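Local coordinates for protein pseudoalteromonas arctica PAMC 21717 (Pseudoalteromonas arctica, PDB 5YL7) that hydrolyses peptide bonds as a cold-active, calcium-binding serine protease of the subtilase family, studied as a laundry detergent enzyme, at residues D28-S33 / A291-Q296; G193-I198 / G217-A222; A222-N227 / A243-A248. One frame throughout, in Å; residues are numbered along the deposited sequence.

Interaction 1: residues D28-S33 / A291-Q296; sequences DTATGS and AALIKQ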
loop_
_atom_site.group_PDB
_atom_site.type_symbol
_atom_site.label_atom_id
_atom_site.label_comp_id
_atom_site.label_asym_id
_atom_site.label_seq_id
_atom_site.Cartn_x
_atom_site.Cartn_y
_atom_site.Cartn_z
ATOM N N ASP A 28 -3.101 -17.674 -12.227
ATOM C CA ASP A 28 -2.835 -18.607 -13.346
ATOM C C ASP A 28 -2.059 -17.951 -14.422
ATOM O O ASP A 28 -1.453 -18.668 -15.276
ATOM C CB ASP A 28 -4.193 -19.155 -13.819
ATOM C CG ASP A 28 -4.796 -20.084 -12.848
ATOM O OD1 ASP A 28 -4.102 -20.693 -12.020
ATOM O OD2 ASP A 28 -6.095 -20.140 -12.833
ATOM N N THR A 29 -2.115 -16.601 -14.602
ATOM C CA THR A 29 -1.541 -15.864 -15.720
ATOM C C THR A 29 -0.430 -14.911 -15.277
ATOM O O THR A 29 0.503 -14.580 -15.999
ATOM C CB THR A 29 -2.752 -14.949 -16.388
ATOM O OG1 THR A 29 -3.715 -15.903 -16.933
ATOM C CG2 THR A 29 -2.279 -14.177 -17.476
ATOM N N ALA A 30 -0.595 -14.241 -14.078
ATOM C CA ALA A 30 0.375 -13.195 -13.678
ATOM C C ALA A 30 0.514 -13.260 -12.178
ATOM O O ALA A 30 -0.456 -13.373 -11.430
ATOM C CB ALA A 30 -0.135 -11.816 -14.090
ATOM N N THR A 31 1.730 -12.994 -11.746
ATOM C CA THR A 31 2.124 -12.970 -10.312
ATOM C C THR A 31 3.010 -11.754 -9.951
ATOM O O THR A 31 3.436 -11.636 -8.788
ATOM C CB THR A 31 2.841 -14.251 -9.925
ATOM O OG1 THR A 31 3.999 -14.393 -10.785
ATOM C CG2 THR A 31 1.894 -15.440 -10.072
ATOM N N GLY A 32 3.298 -10.920 -10.902
ATOM C CA GLY A 32 4.204 -9.787 -10.690
ATOM C C GLY A 32 5.607 -9.975 -10.994
ATOM O O GLY A 32 6.432 -9.108 -10.748
ATOM N N SER A 33 5.957 -11.131 -11.615
ATOM C CA SER A 33 7.412 -11.381 -11.951
ATOM C C SER A 33 7.998 -10.259 -12.774
ATOM O O SER A 33 7.408 -9.821 -13.747
ATOM C CB SER A 33 7.494 -12.596 -12.841
ATOM O OG SER A 33 7.000 -13.722 -12.214
ATOM N N ALA A 291 -1.917 -3.680 -9.942
ATOM C CA ALA A 291 -1.148 -2.911 -10.913
ATOM C C ALA A 291 0.134 -3.633 -11.321
ATOM O O ALA A 291 0.494 -3.604 -12.528
ATOM C CB ALA A 291 -0.831 -1.529 -10.323
ATOM N N ALA A 292 0.814 -4.280 -10.405
ATOM C CA ALA A 292 1.962 -5.094 -10.723
ATOM C C ALA A 292 1.590 -6.282 -11.555
ATOM O O ALA A 292 2.405 -6.637 -12.477
ATOM C CB ALA A 292 2.736 -5.494 -9.457
ATOM N N LEU A 293 0.487 -6.962 -11.324
ATOM C CA LEU A 293 0.054 -8.082 -12.179
ATOM C C LEU A 293 -0.144 -7.560 -13.569
ATOM O O LEU A 293 0.286 -8.215 -14.574
ATOM C CB LEU A 293 -1.186 -8.754 -11.653
ATOM C CG LEU A 293 -1.141 -9.256 -10.233
ATOM C CD1 LEU A 293 -2.434 -10.014 -9.905
ATOM C CD2 LEU A 293 0.084 -10.118 -9.967
ATOM N N ILE A 294 -0.834 -6.467 -13.741
ATOM C CA ILE A 294 -1.047 -5.833 -15.028
ATOM C C ILE A 294 0.230 -5.552 -15.673
ATOM O O ILE A 294 0.379 -5.809 -16.936
ATOM C CB ILE A 294 -1.909 -4.519 -14.867
ATOM C CG1 ILE A 294 -3.311 -4.851 -14.484
ATOM C CG2 ILE A 294 -1.826 -3.687 -16.111
ATOM C CD1 ILE A 294 -4.068 -3.645 -13.877
ATOM N N LYS A 295 1.231 -4.991 -15.025
ATOM C CA LYS A 295 2.519 -4.631 -15.633
ATOM C C LYS A 295 3.276 -5.883 -16.051
ATOM O O LYS A 295 3.987 -5.776 -17.072
ATOM C CB LYS A 295 3.311 -3.758 -14.646
ATOM C CG LYS A 295 4.540 -3.137 -15.230
ATOM C CD LYS A 295 4.204 -2.097 -16.269
ATOM C CE LYS A 295 5.430 -1.297 -16.669
ATOM N NZ LYS A 295 5.221 -0.316 -17.657
ATOM N N GLN A 296 3.182 -6.982 -15.381
ATOM C CA GLN A 296 3.801 -8.229 -15.890
ATOM C C GLN A 296 3.153 -8.608 -17.211
ATOM O O GLN A 296 3.837 -8.936 -18.185
ATOM C CB GLN A 296 3.671 -9.343 -14.930
ATOM C CG GLN A 296 4.325 -10.668 -15.451
ATOM C CD GLN A 296 3.959 -11.845 -14.657
ATOM O OE1 GLN A 296 3.486 -11.822 -13.529
ATOM N NE2 GLN A 296 4.312 -13.016 -15.150
HETATM O O HOH W 1 3.510 -15.348 -13.392
#
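Gln296, on helix 280-297, reaches into the loop of 28-33 and offers its amide oxygen to the backbone there. CG stands anti to the backbone N (chi1 -180°) and the extended chain carries OE1 out to several N-H groups: Thr31 N lies 2.8 Å from Gln296 OE1, Gly32 N also 2.8 Å from Gln296 OE1, and Ser33 N adds a weak bond. Both short donors sit slightly out of the amide plane. On the tightly packed side, Leu293 CD2 presses on the peptide between Thr31 and Gly32, 3.4 Å from Gly32 N, while Ala30 CB faces Leu293 CB at 4.1 Å; Val335 of helix 331-338 touches both side chains. Gly32 suits its place because its positive phi would jam a CB against the preceding carbonyl. On the looser side, at the amide nitrogen, one water lies 3.0 Å from Gln296 NE2, which donates to it, and also binds Thr31 OG1, itself held by Asn124. Without the amide, as with an alanine here, the N-H groups of Thr31 and Gly32 would probably lose their shared acceptor. A neutral amide thus gathers backbone donors with its oxygen and turns its nitrogen to water, joining loop to helix without a charge.

Interaction 2: residues G193-I198 / G217-A222; sequences GTVVVI and GVVNVA. With CA (calcium ion), chain F.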
loop_
_atom_site.group_PDB
_atom_site.type_symbol
_atom_site.label_atom_id
_atom_site.label_comp_id
_atom_site.label_asym_id
_atom_site.label_seq_id
_atom_site.Cartn_x
_atom_site.Cartn_y
_atom_site.Cartn_z
ATOM N N GLY A 193 7.000 6.711 -15.906
ATOM C CA GLY A 193 6.338 5.476 -16.219
ATOM C C GLY A 193 5.714 4.815 -14.984
ATOM O O GLY A 193 5.276 3.643 -15.095
ATOM N N THR A 194 5.748 5.455 -13.833
ATOM C CA THR A 194 5.305 4.809 -12.553
ATOM C C THR A 194 3.858 5.186 -12.296
ATOM O O THR A 194 3.488 6.396 -12.262
ATOM C CB THR A 194 6.133 5.335 -11.422
ATOM O OG1 THR A 194 7.541 5.110 -11.721
ATOM C CG2 THR A 194 5.784 4.691 -10.109
ATOM N N VAL A 195 2.978 4.194 -12.097
ATOM C CA VAL A 195 1.606 4.409 -11.635
ATOM C C VAL A 195 1.588 4.607 -10.132
ATOM O O VAL A 195 2.346 3.954 -9.404
ATOM C CB VAL A 195 0.675 3.285 -12.126
ATOM C CG1 VAL A 195 0.968 1.960 -11.461
ATOM C CG2 VAL A 195 -0.807 3.631 -11.962
ATOM N N VAL A 196 0.705 5.489 -9.675
ATOM C CA VAL A 196 0.676 5.907 -8.267
ATOM C C VAL A 196 -0.659 5.499 -7.655
ATOM O O VAL A 196 -1.683 6.017 -8.118
ATOM C CB VAL A 196 0.938 7.406 -8.148
ATOM C CG1 VAL A 196 0.973 7.787 -6.676
ATOM C CG2 VAL A 196 2.272 7.771 -8.767
ATOM N N VAL A 197 -0.633 4.637 -6.654
ATOM C CA VAL A 197 -1.822 4.121 -5.994
ATOM C C VAL A 197 -1.853 4.612 -4.589
ATOM O O VAL A 197 -0.867 4.483 -3.870
ATOM C CB VAL A 197 -1.773 2.556 -6.053
ATOM C CG1 VAL A 197 -3.031 1.982 -5.370
ATOM C CG2 VAL A 197 -1.717 2.066 -7.502
ATOM N N ILE A 198 -3.025 5.156 -4.160
ATOM C CA ILE A 198 -3.126 5.894 -2.913
ATOM C C ILE A 198 -4.374 5.496 -2.152
ATOM O O ILE A 198 -5.450 5.249 -2.718
ATOM C CB ILE A 198 -3.144 7.416 -3.164
ATOM C CG1 ILE A 198 -1.893 7.791 -3.987
ATOM C CG2 ILE A 198 -3.196 8.163 -1.832
ATOM C CD1 ILE A 198 -1.744 9.260 -4.315
ATOM N N GLY A 217 -3.905 12.494 -11.343
ATOM C CA GLY A 217 -3.061 11.440 -11.926
ATOM C C GLY A 217 -2.732 10.285 -11.035
ATOM O O GLY A 217 -1.693 9.675 -11.214
ATOM N N VAL A 218 -3.630 9.979 -10.098
ATOM C CA VAL A 218 -3.423 8.887 -9.143
ATOM C C VAL A 218 -4.573 7.966 -9.186
ATOM O O VAL A 218 -5.681 8.318 -9.584
ATOM C CB VAL A 218 -3.193 9.427 -7.706
ATOM C CG1 VAL A 218 -2.061 10.461 -7.661
ATOM C CG2 VAL A 218 -4.417 10.011 -7.079
ATOM N N VAL A 219 -4.348 6.756 -8.682
ATOM C CA VAL A 219 -5.434 5.766 -8.488
ATOM C C VAL A 219 -5.805 5.836 -7.000
ATOM O O VAL A 219 -5.056 5.344 -6.142
ATOM C CB VAL A 219 -5.004 4.356 -8.862
ATOM C CG1 VAL A 219 -6.125 3.391 -8.729
ATOM C CG2 VAL A 219 -4.387 4.318 -10.276
ATOM N N ASN A 220 -6.939 6.462 -6.698
ATOM C CA ASN A 220 -7.380 6.683 -5.323
ATOM C C ASN A 220 -8.366 5.610 -4.951
ATOM O O ASN A 220 -9.327 5.311 -5.706
ATOM C CB ASN A 220 -8.018 8.074 -5.167
ATOM C CG ASN A 220 -8.115 8.479 -3.727
ATOM O OD1 ASN A 220 -7.371 8.063 -2.884
ATOM N ND2 ASN A 220 -9.081 9.406 -3.447
ATOM N N VAL A 221 -8.103 4.967 -3.814
ATOM C CA VAL A 221 -8.736 3.667 -3.474
ATOM C C VAL A 221 -9.548 3.794 -2.188
ATOM O O VAL A 221 -9.028 4.136 -1.121
ATOM C CB VAL A 221 -7.645 2.620 -3.284
ATOM C CG1 VAL A 221 -8.263 1.255 -2.953
ATOM C CG2 VAL A 221 -6.784 2.505 -4.533
ATOM N N ALA A 222 -10.844 3.445 -2.341
ATOM C CA ALA A 222 -11.774 3.289 -1.181
ATOM C C ALA A 222 -11.680 1.858 -0.689
ATOM O O ALA A 222 -11.258 0.926 -1.362
ATOM C CB ALA A 222 -13.185 3.642 -1.591
HETATM CA CA CA F . -7.674 9.006 -10.550
HETATM O O HOH W 2 -0.733 7.088 -11.595
HETATM O O HOH W 3 -6.605 11.192 -9.831
HETATM O O HOH W 4 -10.408 9.782 -10.170
HETATM O O HOH W 5 -9.102 10.083 -12.123
HETATM O O HOH W 6 -8.988 10.166 -8.837
HETATM O O HOH W 7 -6.011 9.808 -12.276
#
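Backbone hydrogen bonds join Val196 and Ile198 to Val219 and Val221 of the neighbouring strand. Val219 N donates to Val196 O at 2.8 Å in an almost straight bond (175° at the hydrogen), Ile198 N returns one to Val219 O, and Val221 N reaches Ile198 O at 2.9 Å with a more bent N-H. The alternation is that of parallel strands, with Val197 paired with Val219 and Ile198 with Asn220; these are neighbours in the central parallel sheet of the subtilisin-like alpha/beta fold, and their short axes differ by 24°. Apolar contacts divide between the two faces. On the face of Val197 and Val219, Val197 CG1 meets Val221 CG2 at 3.9 Å beneath Val287 of helix 280-297, and Val195 CG2 meets Val219 CG2; branched valines suit the extended backbone and fill this layer. On the face of Ile198, CG1 lies anti to the carbonyl carbon (chi1 -55°) and the extended chain brings CD1 to 3.6 Å from Val218 CG1. Water and metal join in at the Gly217-Val218 end. One water accepts from Val196 N and donates to Gly217 O, bridging the two segments. Val218 O binds calcium at 2.3 Å, with waters, Asp241 and Glu307 as further ligands.

Interaction 3: residues A222-N227 / A243-A248; sequences ASVGRN and AAPGGA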
loop_
_atom_site.group_PDB
_atom_site.type_symbol
_atom_site.label_atom_id
_atom_site.label_comp_id
_atom_site.label_asym_id
_atom_site.label_seq_id
_atom_site.Cartn_x
_atom_site.Cartn_y
_atom_site.Cartn_z
ATOM N N ALA A 222 -10.844 3.445 -2.341
ATOM C CA ALA A 222 -11.774 3.289 -1.181
ATOM C C ALA A 222 -11.680 1.858 -0.689
ATOM O O ALA A 222 -11.258 0.926 -1.362
ATOM C CB ALA A 222 -13.185 3.642 -1.591
ATOM N N SER A 223 -12.143 1.641 0.557
ATOM C CA SER A 223 -12.094 0.362 1.202
ATOM C C SER A 223 -13.442 -0.314 1.339
ATOM O O SER A 223 -14.402 0.393 1.797
ATOM C CB SER A 223 -11.530 0.505 2.587
ATOM O OG SER A 223 -11.603 -0.736 3.292
ATOM N N VAL A 224 -13.575 -1.567 0.988
ATOM C CA VAL A 224 -14.703 -2.420 1.338
ATOM C C VAL A 224 -14.331 -3.330 2.448
ATOM O O VAL A 224 -13.185 -3.754 2.659
ATOM C CB VAL A 224 -15.315 -3.179 0.176
ATOM C CG1 VAL A 224 -15.877 -2.220 -0.876
ATOM C CG2 VAL A 224 -14.338 -4.149 -0.449
ATOM N N GLY A 225 -15.357 -3.746 3.204
ATOM C CA GLY A 225 -15.227 -4.849 4.178
ATOM C C GLY A 225 -15.481 -6.160 3.550
ATOM O O GLY A 225 -15.757 -6.322 2.363
ATOM N N ARG A 226 -15.537 -7.194 4.401
ATOM C CA ARG A 226 -15.795 -8.556 4.015
ATOM C C ARG A 226 -17.180 -8.764 3.414
ATOM O O ARG A 226 -17.367 -9.716 2.676
ATOM C CB ARG A 226 -15.498 -9.471 5.230
ATOM C CG ARG A 226 -15.512 -10.947 4.897
ATOM C CD ARG A 226 -14.933 -11.716 6.074
ATOM N NE ARG A 226 -14.742 -13.127 5.780
ATOM C CZ ARG A 226 -14.115 -13.925 6.662
ATOM N NH1 ARG A 226 -13.727 -13.480 7.836
ATOM N NH2 ARG A 226 -13.775 -15.119 6.243
ATOM N N ASN A 227 -18.104 -7.863 3.668
ATOM C CA ASN A 227 -19.386 -7.894 3.015
ATOM C C ASN A 227 -19.380 -7.372 1.590
ATOM O O ASN A 227 -20.378 -7.467 0.895
ATOM C CB ASN A 227 -20.483 -7.115 3.817
ATOM C CG ASN A 227 -20.181 -5.628 3.932
ATOM O OD1 ASN A 227 -19.053 -5.177 3.664
ATOM N ND2 ASN A 227 -21.188 -4.827 4.179
ATOM N N ALA A 243 -12.509 0.526 -5.566
ATOM C CA ALA A 243 -12.452 0.037 -4.228
ATOM C C ALA A 243 -11.728 -1.272 -4.144
ATOM O O ALA A 243 -11.680 -2.028 -5.113
ATOM C CB ALA A 243 -13.849 -0.114 -3.664
ATOM N N ALA A 244 -11.273 -1.605 -2.941
ATOM C CA ALA A 244 -10.634 -2.914 -2.685
ATOM C C ALA A 244 -10.853 -3.246 -1.220
ATOM O O ALA A 244 -11.101 -2.323 -0.422
ATOM C CB ALA A 244 -9.163 -2.891 -3.087
ATOM N N PRO A 245 -10.668 -4.502 -0.813
ATOM C CA PRO A 245 -10.820 -4.820 0.594
ATOM C C PRO A 245 -9.792 -4.186 1.454
ATOM O O PRO A 245 -8.587 -4.421 1.319
ATOM C CB PRO A 245 -10.716 -6.377 0.581
ATOM C CG PRO A 245 -9.989 -6.680 -0.621
ATOM C CD PRO A 245 -10.430 -5.702 -1.633
ATOM N N GLY A 246 -10.234 -3.408 2.459
ATOM C CA GLY A 246 -9.443 -2.930 3.545
ATOM C C GLY A 246 -9.837 -3.359 4.929
ATOM O O GLY A 246 -9.194 -3.034 5.894
ATOM N N GLY A 247 -10.985 -4.074 4.970
ATOM C CA GLY A 247 -11.458 -4.664 6.233
ATOM C C GLY A 247 -12.301 -3.743 7.060
ATOM O O GLY A 247 -12.257 -2.525 6.939
ATOM N N ALA A 248 -13.123 -4.368 7.885
ATOM C CA ALA A 248 -14.018 -3.618 8.809
ATOM C C ALA A 248 -14.028 -4.346 10.129
ATOM O O ALA A 248 -14.848 -5.316 10.256
ATOM C CB ALA A 248 -15.363 -3.416 8.205
HETATM O O HOH W 8 -14.228 -6.858 6.993
#
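Val224 and Ser223 lie against the chain of 243-248, where strand 219-224 pairs in parallel with 242-245, the outermost strand on this side of the central sheet of the subtilisin-like fold. Ala222, Ser223 and Val224 pair with Ala243, Ala244 and Pro245. Ala244 N donates to Ala222 O at 3.0 Å, and Ala244 O accepts from Val224 N, which lies well above the carbonyl plane. Pro245 costs no bond to strand 219-224, since the donors to it are Ala244 N and Gly246 N; its CA lies 3.3 Å from Val224 O. On one face the CB atoms of Ala222 and Ala243 lie 4.3 Å apart.

The side chain of Ser223 begins with CB 4.1 Å from Gly246 CA. OG then extends anti to the backbone N (chi1 174°), which sets the tip beside Gly246, only 3.1 Å from Gly246 CA. A CB on Gly246 would clash with this oxygen, so the absence of a side chain there is what admits the serine. The hydroxyl of Tyr233 bonds to Ser223 OG and also to Gly247 O. On the other face Val224 CG1 packs on Ala243 CB at 4.0 Å, with CG2 over the peptide between Ala244 and Pro245.

Past the strand, Gly247 takes a positive phi that suits a residue without CB. One water accepts from both Arg226 N and Ala248 N, bridging the two segments beyond the strands. Val224 O closes the direct bonding by accepting twice: Gly246 N lies in its carbonyl plane, and Gly247 N, 3.2 Å from Val224 O, is tilted 28° from that plane.

From the N terminus, the chain first passes 28-33, the loop before strand 36-41, whose partner 291-296 comes only near the end of helix 280-297. Interaction 1 therefore closes a very long loop, and both other contacts fall within it. Interaction 2 closes a short excursion from 193-198 to 217-222; interaction 3 opens at Ala222, the residue they share, and closes at 243-248, so these two follow in series. Together they line up strands 195-199, 219-224 and 242-245 in one parallel sheet, touching where Val221 CG1 nears Ala244 N. Interaction 1 meets interaction 2 where Ala291 packs on Val195, but stays about 10 Å from interaction 3 at the nearest atoms.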